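Local coordinates for protein glucuronoarabinoxylan endo-1,4-beta-xylanase (Clostridium papyrosolvens, PDB 4FMV) that probably hydrolyses internal beta-1,4 linkages of plant cell-wall xylan, as a family 30 subfamily 8 glycoside hydrolase whose substrate specificity is altered, at residues L46-I54 / K65-A76; P87-E96 / Q107-Y117. All coordinates share one frame; numbering follows the deposited sequence.

Interaction 1: residues L46-I54 / K65-A76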
loop_
_atom_site.group_PDB
_atom_site.type_symbol
_atom_site.label_atom_id
_atom_site.label_comp_id
_atom_site.label_asym_id
_atom_site.label_seq_id
_atom_site.Cartn_x
_atom_site.Cartn_y
_atom_site.Cartn_z
ATOM N N LEU A 46 7.874 -2.408 0.799
ATOM C CA LEU A 46 7.734 -3.848 1.022
ATOM C C LEU A 46 7.114 -4.107 2.384
ATOM O O LEU A 46 7.523 -3.514 3.390
ATOM C CB LEU A 46 9.111 -4.549 0.968
ATOM C CG LEU A 46 9.076 -6.054 1.260
ATOM C CD1 LEU A 46 8.280 -6.854 0.192
ATOM C CD2 LEU A 46 10.480 -6.598 1.358
ATOM N N ARG A 47 6.135 -5.003 2.412
ATOM C CA ARG A 47 5.481 -5.426 3.644
ATOM C C ARG A 47 5.935 -6.837 4.022
ATOM O O ARG A 47 5.700 -7.791 3.273
ATOM C CB ARG A 47 3.944 -5.424 3.453
ATOM C CG ARG A 47 3.137 -5.835 4.686
ATOM C CD ARG A 47 1.646 -5.914 4.350
ATOM N NE ARG A 47 0.806 -6.173 5.537
ATOM C CZ ARG A 47 -0.246 -6.985 5.546
ATOM N NH1 ARG A 47 -0.575 -7.619 4.438
ATOM N NH2 ARG A 47 -0.993 -7.132 6.658
ATOM N N LEU A 48 6.523 -6.959 5.215
ATOM C CA LEU A 48 6.929 -8.232 5.813
ATOM C C LEU A 48 5.822 -8.784 6.715
ATOM O O LEU A 48 5.008 -8.028 7.257
ATOM C CB LEU A 48 8.179 -8.053 6.676
ATOM C CG LEU A 48 9.337 -7.216 6.141
ATOM C CD1 LEU A 48 10.377 -7.043 7.240
ATOM C CD2 LEU A 48 9.934 -7.884 4.906
ATOM N N ARG A 49 5.724 -10.105 6.791
ATOM C CA ARG A 49 4.906 -10.719 7.828
ATOM C C ARG A 49 5.826 -11.149 8.968
ATOM O O ARG A 49 6.848 -11.800 8.731
ATOM C CB ARG A 49 4.154 -11.928 7.289
ATOM C CG ARG A 49 3.526 -12.785 8.397
ATOM C CD ARG A 49 2.783 -13.986 7.846
ATOM N NE ARG A 49 2.704 -15.039 8.857
ATOM C CZ ARG A 49 3.711 -15.872 9.128
ATOM N NH1 ARG A 49 4.865 -15.778 8.460
ATOM N NH2 ARG A 49 3.576 -16.805 10.068
ATOM N N ILE A 50 5.454 -10.795 10.198
ATOM C CA ILE A 50 6.228 -11.164 11.385
ATOM C C ILE A 50 5.921 -12.614 11.769
ATOM O O ILE A 50 4.788 -12.945 12.171
ATOM C CB ILE A 50 5.847 -10.252 12.575
ATOM C CG1 ILE A 50 6.079 -8.774 12.228
ATOM C CG2 ILE A 50 6.620 -10.617 13.846
ATOM C CD1 ILE A 50 5.654 -7.793 13.345
ATOM N N GLU A 51 6.943 -13.466 11.758
ATOM C CA GLU A 51 6.683 -14.904 11.856
ATOM C C GLU A 51 6.627 -15.368 13.319
ATOM O O GLU A 51 7.651 -15.457 13.987
ATOM C CB GLU A 51 7.803 -15.649 11.102
ATOM C CG GLU A 51 7.807 -17.150 11.291
ATOM C CD GLU A 51 6.561 -17.809 10.723
ATOM O OE1 GLU A 51 6.455 -17.935 9.482
ATOM O OE2 GLU A 51 5.678 -18.177 11.513
ATOM N N GLU A 52 5.428 -15.743 13.776
ATOM C CA GLU A 52 5.194 -16.112 15.186
ATOM C C GLU A 52 5.653 -17.537 15.456
ATOM O O GLU A 52 5.701 -17.969 16.605
ATOM C CB GLU A 52 3.725 -15.914 15.616
ATOM C CG GLU A 52 2.718 -16.946 15.024
ATOM C CD GLU A 52 2.099 -16.497 13.706
ATOM O OE1 GLU A 52 2.720 -15.680 12.995
ATOM O OE2 GLU A 52 0.999 -16.969 13.361
ATOM N N GLY A 53 6.034 -18.241 14.388
ATOM C CA GLY A 53 6.578 -19.584 14.489
ATOM C C GLY A 53 7.847 -19.610 15.322
ATOM O O GLY A 53 8.293 -20.672 15.758
ATOM N N ILE A 54 8.437 -18.434 15.528
ATOM C CA ILE A 54 9.574 -18.271 16.429
ATOM C C ILE A 54 9.193 -18.675 17.861
ATOM O O ILE A 54 10.039 -19.116 18.636
ATOM C CB ILE A 54 10.116 -16.812 16.407
ATOM C CG1 ILE A 54 11.448 -16.717 17.153
ATOM C CG2 ILE A 54 9.099 -15.831 16.997
ATOM C CD1 ILE A 54 12.259 -15.490 16.791
ATOM N N LYS A 65 14.327 -17.656 12.550
ATOM C CA LYS A 65 13.055 -17.824 11.846
ATOM C C LYS A 65 12.561 -16.523 11.233
ATOM O O LYS A 65 11.599 -16.505 10.434
ATOM C CB LYS A 65 11.999 -18.432 12.757
ATOM C CG LYS A 65 12.234 -19.921 12.977
ATOM C CD LYS A 65 10.986 -20.584 13.491
ATOM C CE LYS A 65 11.260 -21.986 13.999
ATOM N NZ LYS A 65 10.020 -22.492 14.659
ATOM N N TRP A 66 13.226 -15.442 11.624
ATOM C CA TRP A 66 12.995 -14.111 11.058
ATOM C C TRP A 66 13.962 -13.750 9.921
ATOM O O TRP A 66 13.860 -12.675 9.309
ATOM C CB TRP A 66 13.093 -13.086 12.181
ATOM C CG TRP A 66 11.941 -13.169 13.151
ATOM C CD1 TRP A 66 10.825 -13.936 13.028
ATOM C CD2 TRP A 66 11.792 -12.437 14.377
ATOM N NE1 TRP A 66 9.977 -13.725 14.107
ATOM C CE2 TRP A 66 10.558 -12.811 14.948
ATOM C CE3 TRP A 66 12.585 -11.502 15.048
ATOM C CZ2 TRP A 66 10.100 -12.285 16.157
ATOM C CZ3 TRP A 66 12.125 -10.977 16.248
ATOM C CH2 TRP A 66 10.890 -11.377 16.791
ATOM N N SER A 67 14.914 -14.640 9.643
ATOM C CA SER A 67 15.917 -14.390 8.615
ATOM C C SER A 67 15.393 -14.303 7.166
ATOM O O SER A 67 15.958 -13.563 6.366
ATOM C CB SER A 67 17.102 -15.368 8.712
ATOM O OG SER A 67 16.667 -16.697 8.553
ATOM N N PRO A 68 14.389 -15.122 6.802
ATOM C CA PRO A 68 13.870 -14.992 5.437
ATOM C C PRO A 68 13.326 -13.583 5.154
ATOM O O PRO A 68 13.578 -13.029 4.093
ATOM C CB PRO A 68 12.738 -16.028 5.390
ATOM C CG PRO A 68 13.174 -17.090 6.372
ATOM C CD PRO A 68 13.787 -16.273 7.505
ATOM N N GLU A 69 12.595 -13.004 6.095
ATOM C CA GLU A 69 12.025 -11.690 5.876
ATOM C C GLU A 69 13.093 -10.604 5.997
ATOM O O GLU A 69 13.014 -9.586 5.324
ATOM C CB GLU A 69 10.845 -11.437 6.822
ATOM C CG GLU A 69 9.571 -12.244 6.492
ATOM C CD GLU A 69 8.815 -11.687 5.304
ATOM O OE1 GLU A 69 7.564 -11.807 5.282
ATOM O OE2 GLU A 69 9.470 -11.145 4.384
ATOM N N LEU A 70 14.096 -10.819 6.847
ATOM C CA LEU A 70 15.275 -9.941 6.819
ATOM C C LEU A 70 15.912 -9.889 5.409
ATOM O O LEU A 70 16.264 -8.821 4.915
ATOM C CB LEU A 70 16.321 -10.351 7.870
ATOM C CG LEU A 70 17.681 -9.638 7.730
ATOM C CD1 LEU A 70 17.544 -8.150 8.021
ATOM C CD2 LEU A 70 18.756 -10.253 8.630
ATOM N N ALA A 71 16.066 -11.042 4.765
ATOM C CA ALA A 71 16.673 -11.072 3.445
ATOM C C ALA A 71 15.807 -10.305 2.434
ATOM O O ALA A 71 16.323 -9.573 1.581
ATOM C CB ALA A 71 16.925 -12.528 2.990
ATOM N N ASN A 72 14.493 -10.480 2.531
ATOM C CA ASN A 72 13.550 -9.766 1.679
ATOM C C ASN A 72 13.670 -8.260 1.887
ATOM O O ASN A 72 13.775 -7.492 0.938
ATOM C CB ASN A 72 12.125 -10.263 1.956
ATOM C CG ASN A 72 11.942 -11.733 1.560
ATOM O OD1 ASN A 72 12.620 -12.220 0.651
ATOM N ND2 ASN A 72 11.043 -12.442 2.246
ATOM N N ALA A 73 13.690 -7.862 3.153
ATOM C CA ALA A 73 13.865 -6.473 3.545
ATOM C C ALA A 73 15.144 -5.881 2.977
ATOM O O ALA A 73 15.140 -4.760 2.462
ATOM C CB ALA A 73 13.863 -6.362 5.082
ATOM N N LYS A 74 16.250 -6.626 3.057
ATOM C CA LYS A 74 17.515 -6.108 2.534
ATOM C C LYS A 74 17.467 -5.887 1.023
ATOM O O LYS A 74 18.039 -4.918 0.523
ATOM C CB LYS A 74 18.692 -7.014 2.904
ATOM C CG LYS A 74 19.082 -6.995 4.394
ATOM C CD LYS A 74 20.311 -7.883 4.623
ATOM C CE LYS A 74 20.840 -7.817 6.048
ATOM N NZ LYS A 74 22.178 -8.545 6.186
ATOM N N LYS A 75 16.795 -6.776 0.289
ATOM C CA LYS A 75 16.697 -6.600 -1.162
ATOM C C LYS A 75 15.850 -5.376 -1.539
ATOM O O LYS A 75 16.217 -4.602 -2.435
ATOM C CB LYS A 75 16.177 -7.874 -1.846
ATOM C CG LYS A 75 17.194 -9.018 -1.826
ATOM C CD LYS A 75 16.615 -10.275 -2.412
ATOM C CE LYS A 75 17.598 -11.464 -2.305
ATOM N NZ LYS A 75 17.873 -11.840 -0.906
ATOM N N ALA A 76 14.729 -5.201 -0.851
ATOM C CA ALA A 76 13.871 -4.048 -1.083
ATOM C C ALA A 76 14.613 -2.757 -0.745
ATOM O O ALA A 76 14.590 -1.805 -1.524
ATOM C CB ALA A 76 12.545 -4.164 -0.280
HETATM O O HOH W 1 6.571 -14.251 6.050
#

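Interaction 2: residues P87-E96 / Q107-Y117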
loop_
_atom_site.group_PDB
_atom_site.type_symbol
_atom_site.label_atom_id
_atom_site.label_comp_id
_atom_site.label_asym_id
_atom_site.label_seq_id
_atom_site.Cartn_x
_atom_site.Cartn_y
_atom_site.Cartn_z
ATOM N N PRO A 87 2.058 -8.421 12.026
ATOM C CA PRO A 87 1.715 -9.697 12.675
ATOM C C PRO A 87 0.286 -10.206 12.378
ATOM O O PRO A 87 -0.664 -9.406 12.474
ATOM C CB PRO A 87 1.883 -9.360 14.157
ATOM C CG PRO A 87 1.433 -7.831 14.239
ATOM C CD PRO A 87 1.545 -7.273 12.802
ATOM N N TRP A 88 0.121 -11.494 12.076
ATOM C CA TRP A 88 -1.178 -12.172 12.160
ATOM C C TRP A 88 -1.519 -12.723 13.538
ATOM O O TRP A 88 -2.683 -12.831 13.893
ATOM C CB TRP A 88 -1.303 -13.303 11.138
ATOM C CG TRP A 88 -1.624 -12.910 9.730
ATOM C CD1 TRP A 88 -2.678 -13.365 8.963
ATOM C CD2 TRP A 88 -0.850 -12.048 8.879
ATOM N NE1 TRP A 88 -2.596 -12.823 7.689
ATOM C CE2 TRP A 88 -1.494 -12.015 7.619
ATOM C CE3 TRP A 88 0.314 -11.298 9.067
ATOM C CZ2 TRP A 88 -1.011 -11.238 6.559
ATOM C CZ3 TRP A 88 0.796 -10.548 8.018
ATOM C CH2 TRP A 88 0.134 -10.531 6.770
ATOM N N ASN A 89 -0.497 -13.173 14.264
ATOM C CA ASN A 89 -0.683 -13.673 15.623
ATOM C C ASN A 89 0.519 -13.309 16.475
ATOM O O ASN A 89 1.632 -13.174 15.959
ATOM C CB ASN A 89 -0.823 -15.206 15.660
ATOM C CG ASN A 89 -2.008 -15.730 14.851
ATOM O OD1 ASN A 89 -3.162 -15.676 15.286
ATOM N ND2 ASN A 89 -1.712 -16.291 13.694
ATOM N N PRO A 90 0.317 -13.166 17.795
ATOM C CA PRO A 90 1.546 -13.170 18.589
ATOM C C PRO A 90 2.022 -14.618 18.751
ATOM O O PRO A 90 1.312 -15.523 18.301
ATOM C CB PRO A 90 1.098 -12.594 19.925
ATOM C CG PRO A 90 -0.359 -12.909 20.017
ATOM C CD PRO A 90 -0.894 -12.950 18.602
ATOM N N PRO A 91 3.164 -14.837 19.437
ATOM C CA PRO A 91 3.546 -16.199 19.815
ATOM C C PRO A 91 2.424 -16.901 20.566
ATOM O O PRO A 91 1.673 -16.259 21.302
ATOM C CB PRO A 91 4.727 -15.972 20.763
ATOM C CG PRO A 91 5.336 -14.718 20.287
ATOM C CD PRO A 91 4.141 -13.853 19.927
ATOM N N ALA A 92 2.320 -18.210 20.372
ATOM C CA ALA A 92 1.232 -18.997 20.941
ATOM C C ALA A 92 1.088 -18.788 22.446
ATOM O O ALA A 92 -0.031 -18.791 22.955
ATOM C CB ALA A 92 1.449 -20.477 20.635
ATOM N N SER A 93 2.207 -18.585 23.153
ATOM C CA SER A 93 2.169 -18.476 24.618
ATOM C C SER A 93 1.488 -17.200 25.111
ATOM O O SER A 93 1.175 -17.088 26.293
ATOM C CB SER A 93 3.577 -18.584 25.232
ATOM O OG SER A 93 4.419 -17.490 24.851
ATOM N N MET A 94 1.304 -16.222 24.220
ATOM C CA MET A 94 0.611 -14.985 24.590
ATOM C C MET A 94 -0.903 -14.998 24.323
ATOM O O MET A 94 -1.614 -14.078 24.746
ATOM C CB MET A 94 1.198 -13.807 23.822
ATOM C CG MET A 94 2.712 -13.610 23.947
ATOM S SD MET A 94 3.102 -11.942 23.356
ATOM C CE MET A 94 4.890 -12.069 23.215
ATOM N N GLN A 95 -1.366 -16.001 23.583
ATOM C CA GLN A 95 -2.779 -16.172 23.229
ATOM C C GLN A 95 -3.659 -16.850 24.280
ATOM O O GLN A 95 -3.181 -17.597 25.127
ATOM C CB GLN A 95 -2.908 -16.925 21.913
ATOM C CG GLN A 95 -2.373 -16.183 20.710
ATOM C CD GLN A 95 -2.458 -17.037 19.474
ATOM O OE1 GLN A 95 -1.888 -18.129 19.428
ATOM N NE2 GLN A 95 -3.184 -16.566 18.469
ATOM N N GLU A 96 -4.957 -16.582 24.220
ATOM C CA GLU A 96 -5.909 -17.397 24.950
ATOM C C GLU A 96 -7.153 -17.538 24.118
ATOM O O GLU A 96 -7.440 -16.683 23.279
ATOM C CB GLU A 96 -6.267 -16.750 26.292
ATOM C CG GLU A 96 -6.935 -15.399 26.125
ATOM C CD GLU A 96 -7.227 -14.725 27.441
ATOM O OE1 GLU A 96 -7.817 -13.630 27.413
ATOM O OE2 GLU A 96 -6.860 -15.286 28.502
ATOM N N GLN A 107 -9.490 -16.813 19.251
ATOM C CA GLN A 107 -8.222 -16.549 19.922
ATOM C C GLN A 107 -8.059 -15.051 20.078
ATOM O O GLN A 107 -8.440 -14.292 19.189
ATOM C CB GLN A 107 -7.046 -17.078 19.081
ATOM C CG GLN A 107 -7.020 -18.602 18.871
ATOM C CD GLN A 107 -6.485 -19.382 20.078
ATOM O OE1 GLN A 107 -5.862 -18.819 20.980
ATOM N NE2 GLN A 107 -6.738 -20.689 20.094
ATOM N N ARG A 108 -7.491 -14.627 21.199
ATOM C CA ARG A 108 -7.116 -13.230 21.378
ATOM C C ARG A 108 -5.788 -13.182 22.132
ATOM O O ARG A 108 -5.380 -14.185 22.726
ATOM C CB ARG A 108 -8.193 -12.473 22.162
ATOM C CG ARG A 108 -8.378 -12.945 23.592
ATOM C CD ARG A 108 -9.513 -12.209 24.285
ATOM N NE ARG A 108 -9.700 -12.618 25.674
ATOM C CZ ARG A 108 -10.854 -12.497 26.336
ATOM N NH1 ARG A 108 -11.922 -11.969 25.746
ATOM N NH2 ARG A 108 -10.947 -12.910 27.594
ATOM N N LEU A 109 -5.130 -12.022 22.108
ATOM C CA LEU A 109 -3.968 -11.752 22.961
ATOM C C LEU A 109 -4.420 -11.624 24.400
ATOM O O LEU A 109 -5.324 -10.822 24.695
ATOM C CB LEU A 109 -3.330 -10.420 22.555
ATOM C CG LEU A 109 -2.084 -9.950 23.289
ATOM C CD1 LEU A 109 -0.959 -11.011 23.139
ATOM C CD2 LEU A 109 -1.644 -8.600 22.735
ATOM N N ARG A 110 -3.803 -12.399 25.297
ATOM C CA ARG A 110 -4.071 -12.257 26.720
ATOM C C ARG A 110 -3.866 -10.802 27.164
ATOM O O ARG A 110 -2.886 -10.166 26.776
ATOM C CB ARG A 110 -3.157 -13.186 27.514
ATOM C CG ARG A 110 -3.590 -14.640 27.473
ATOM C CD ARG A 110 -2.514 -15.538 28.029
ATOM N NE ARG A 110 -2.086 -15.080 29.340
ATOM C CZ ARG A 110 -1.408 -15.830 30.201
ATOM N NH1 ARG A 110 -1.073 -17.079 29.878
ATOM N NH2 ARG A 110 -1.057 -15.332 31.380
ATOM N N TYR A 111 -4.781 -10.269 27.960
ATOM C CA TYR A 111 -4.609 -8.898 28.475
ATOM C C TYR A 111 -3.322 -8.761 29.307
ATOM O O TYR A 111 -2.639 -7.727 29.271
ATOM C CB TYR A 111 -5.829 -8.431 29.300
ATOM C CG TYR A 111 -7.111 -8.201 28.499
ATOM C CD1 TYR A 111 -7.231 -8.618 27.168
ATOM C CD2 TYR A 111 -8.210 -7.551 29.081
ATOM C CE1 TYR A 111 -8.434 -8.391 26.436
ATOM C CE2 TYR A 111 -9.414 -7.328 28.364
ATOM C CZ TYR A 111 -9.511 -7.744 27.044
ATOM O OH TYR A 111 -10.683 -7.527 26.344
ATOM N N ASP A 112 -2.967 -9.814 30.032
ATOM C CA ASP A 112 -1.746 -9.764 30.836
ATOM C C ASP A 112 -0.472 -9.874 29.997
ATOM O O ASP A 112 0.632 -9.815 30.543
ATOM C CB ASP A 112 -1.769 -10.785 31.991
ATOM C CG ASP A 112 -1.835 -12.232 31.521
ATOM O OD1 ASP A 112 -1.770 -12.495 30.288
ATOM O OD2 ASP A 112 -1.927 -13.119 32.402
ATOM N N LYS A 113 -0.640 -10.117 28.691
ATOM C CA LYS A 113 0.459 -10.180 27.717
ATOM C C LYS A 113 0.677 -8.930 26.869
ATOM O O LYS A 113 1.481 -8.951 25.940
ATOM C CB LYS A 113 0.351 -11.419 26.801
ATOM C CG LYS A 113 0.437 -12.765 27.525
ATOM C CD LYS A 113 1.778 -12.987 28.223
ATOM C CE LYS A 113 1.807 -14.311 29.000
ATOM N NZ LYS A 113 3.212 -14.674 29.389
ATOM N N TYR A 114 -0.083 -7.868 27.104
ATOM C CA TYR A 114 0.039 -6.718 26.212
ATOM C C TYR A 114 1.458 -6.139 26.294
ATOM O O TYR A 114 2.019 -5.682 25.284
ATOM C CB TYR A 114 -0.994 -5.622 26.537
ATOM C CG TYR A 114 -2.380 -5.812 25.947
ATOM C CD1 TYR A 114 -2.904 -7.081 25.716
ATOM C CD2 TYR A 114 -3.181 -4.700 25.648
ATOM C CE1 TYR A 114 -4.195 -7.241 25.195
ATOM C CE2 TYR A 114 -4.448 -4.845 25.122
ATOM C CZ TYR A 114 -4.959 -6.110 24.903
ATOM O OH TYR A 114 -6.231 -6.230 24.388
ATOM N N THR A 115 2.022 -6.140 27.500
ATOM C CA THR A 115 3.387 -5.625 27.721
ATOM C C THR A 115 4.411 -6.507 26.996
ATOM O O THR A 115 5.252 -6.012 26.246
ATOM C CB THR A 115 3.707 -5.547 29.225
ATOM O OG1 THR A 115 2.853 -4.563 29.823
ATOM C CG2 THR A 115 5.159 -5.164 29.463
ATOM N N GLU A 116 4.307 -7.818 27.195
ATOM C CA GLU A 116 5.186 -8.754 26.510
ATOM C C GLU A 116 5.063 -8.604 24.990
ATOM O O GLU A 116 6.063 -8.669 24.253
ATOM C CB GLU A 116 4.909 -10.202 26.953
ATOM C CG GLU A 116 6.092 -11.148 26.634
ATOM C CD GLU A 116 5.838 -12.596 27.036
ATOM O OE1 GLU A 116 5.923 -13.483 26.162
ATOM O OE2 GLU A 116 5.570 -12.851 28.225
ATOM N N TYR A 117 3.845 -8.381 24.515
ATOM C CA TYR A 117 3.622 -8.263 23.075
ATOM C C TYR A 117 4.325 -7.033 22.493
ATOM O O TYR A 117 4.894 -7.098 21.397
ATOM C CB TYR A 117 2.127 -8.251 22.740
ATOM C CG TYR A 117 1.825 -8.258 21.248
ATOM C CD1 TYR A 117 2.317 -9.262 20.417
ATOM C CD2 TYR A 117 1.026 -7.272 20.674
ATOM C CE1 TYR A 117 2.029 -9.276 19.068
ATOM C CE2 TYR A 117 0.741 -7.279 19.320
ATOM C CZ TYR A 117 1.247 -8.280 18.525
ATOM O OH TYR A 117 0.962 -8.291 17.175
HETATM O O HOH W 2 4.537 -15.520 26.877
HETATM O O HOH W 3 -1.302 -18.517 27.099
HETATM O O HOH W 4 -7.186 -11.768 29.048
#

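Interaction 1: residues L46-I54 / K65-A76
The carboxylate of Glu69 reaches from helix 67-78 across to the 46-54 backbone, where its OE1 accepts the backbone N-H of Arg49 at 2.9 Å. The N-H points well at the oxygen (163°) but meets it from above the carboxylate plane. The bend at chi2 (-76°) turns the carboxylate toward the strand. OE2 takes an almost straight bond from Asn72 ND2, which also bonds to Gly27 O, and a further bond with Ser23 OG, so the carboxylate is held through both oxygens. A water bonds to Glu69 OE1 and, weakly, to Arg49 NH1.

Further along, Trp66 NE1 donates to Glu51 O at 2.9 Å, with the oxygen in the indole plane. Lys65 stretches out beyond CG and sets NZ 2.7 Å from Gly53 O. Within 46-54, Arg49 grips Glu51 end-on, NH1 to OE1 and NH2 to OE2. Glu51 OE2 also accepts Gly53 N.

Strand 45-49 and helix 67-78 belong to a beta-alpha-beta unit of the (beta/alpha)8 barrel, completed by strand 82-86. Strand 46-49 and helix 67-76 run nearly antiparallel (174°), their axes 8.8 Å apart.

Ile54 lays CD1 over one face of the Trp66 indole, a CH-pi contact 3.9 Å from the five-membered ring centroid. Leu46 CD2 packs 3.6 Å from Ala76 CB. Between them, Leu48 and Glu69 lie alongside, pointing opposite ways, with Leu48 CD2 against Glu69 OE2. Leu48 CD1 meets Ala73 CB.

Interaction 2: residues P87-E96 / Q107-Y117
Glu96 and Arg108 both hold CG between the backbone N and the carbonyl carbon (chi1 62° and 65°) and then run extended, which brings their charged ends together on one face of the hairpin. In this salt bridge Arg108 NE donates to Glu96 OE1 at 2.8 Å. The oxygen lies in the guanidinium plane, and NE comes to it on the anti side. Arg108 NH2 adds a weak bond to the same oxygen. A water joins Glu96 OE1 to Tyr111 N. Glu96 also lies across the Arg110 chain, with OE2 3.5 Å from Arg110 CG.

The backbones of the same hairpin pair are bonded both ways, Glu96 N to Arg108 O and Arg108 N to Glu96 O. Arg110 N donates to Met94 O at 2.8 Å. Arg110 turns at chi3 and clasps Asp112 side-on, NE to OD1 and NH2 to OD2. Lys113 CE sits over one face of the Arg110 guanidinium. A water held by Ser93 O and Gln95 O accepts from Arg110 NH1.

Met94 runs extended beyond CG and reaches Glu116 and Tyr117 at the start of helix 114-130. Its SD lies at the edge of the Tyr117 ring, a Met-aromatic contact 5.3 Å from the centroid. Its CE lies 3.4 Å from Glu116 OE1, an oxygen that also has a salt bridge to Lys59. Pro90 CB is 3.6 Å from Tyr117 CE1, and Pro90 CG meets Leu109 CD1. Tyr117 OH bonds to Val140 O and touches Pro87 CG.

Glu96 and Arg108 form an antiparallel hydrogen-bonded pair, and Gln95 and Leu109 the next, non-hydrogen-bonded pair. This is the base of a beta hairpin, 95-100 with 103-109, inserted in the barrel between strand 82-86 and helix 114-130.

How the interactions relate
Interaction 1 comes first along the chain; the two centres are about 20 Å apart. Both lie in the glycosidase part of a longer protein that also has CBM6 and dockerin families. Interaction 1 joins strand 45-49 to helix 67-78. Strand 82-86, parallel to 45-49, leads into 87-96, so the contacts belong to successive barrel units. Helix 114-130 starts in interaction 2, and its Tyr120, Tyr124 and Tyr127 touch interaction 1. Glu52 OE2 probably bonds to Asn89 ND2, 2.8 Å away, and Trp88 packs on Arg47 and Arg49. This ties together loops after neighbouring strands. In (beta/alpha)8 glycosidases such strand ends carry the active site, which these loops probably help frame.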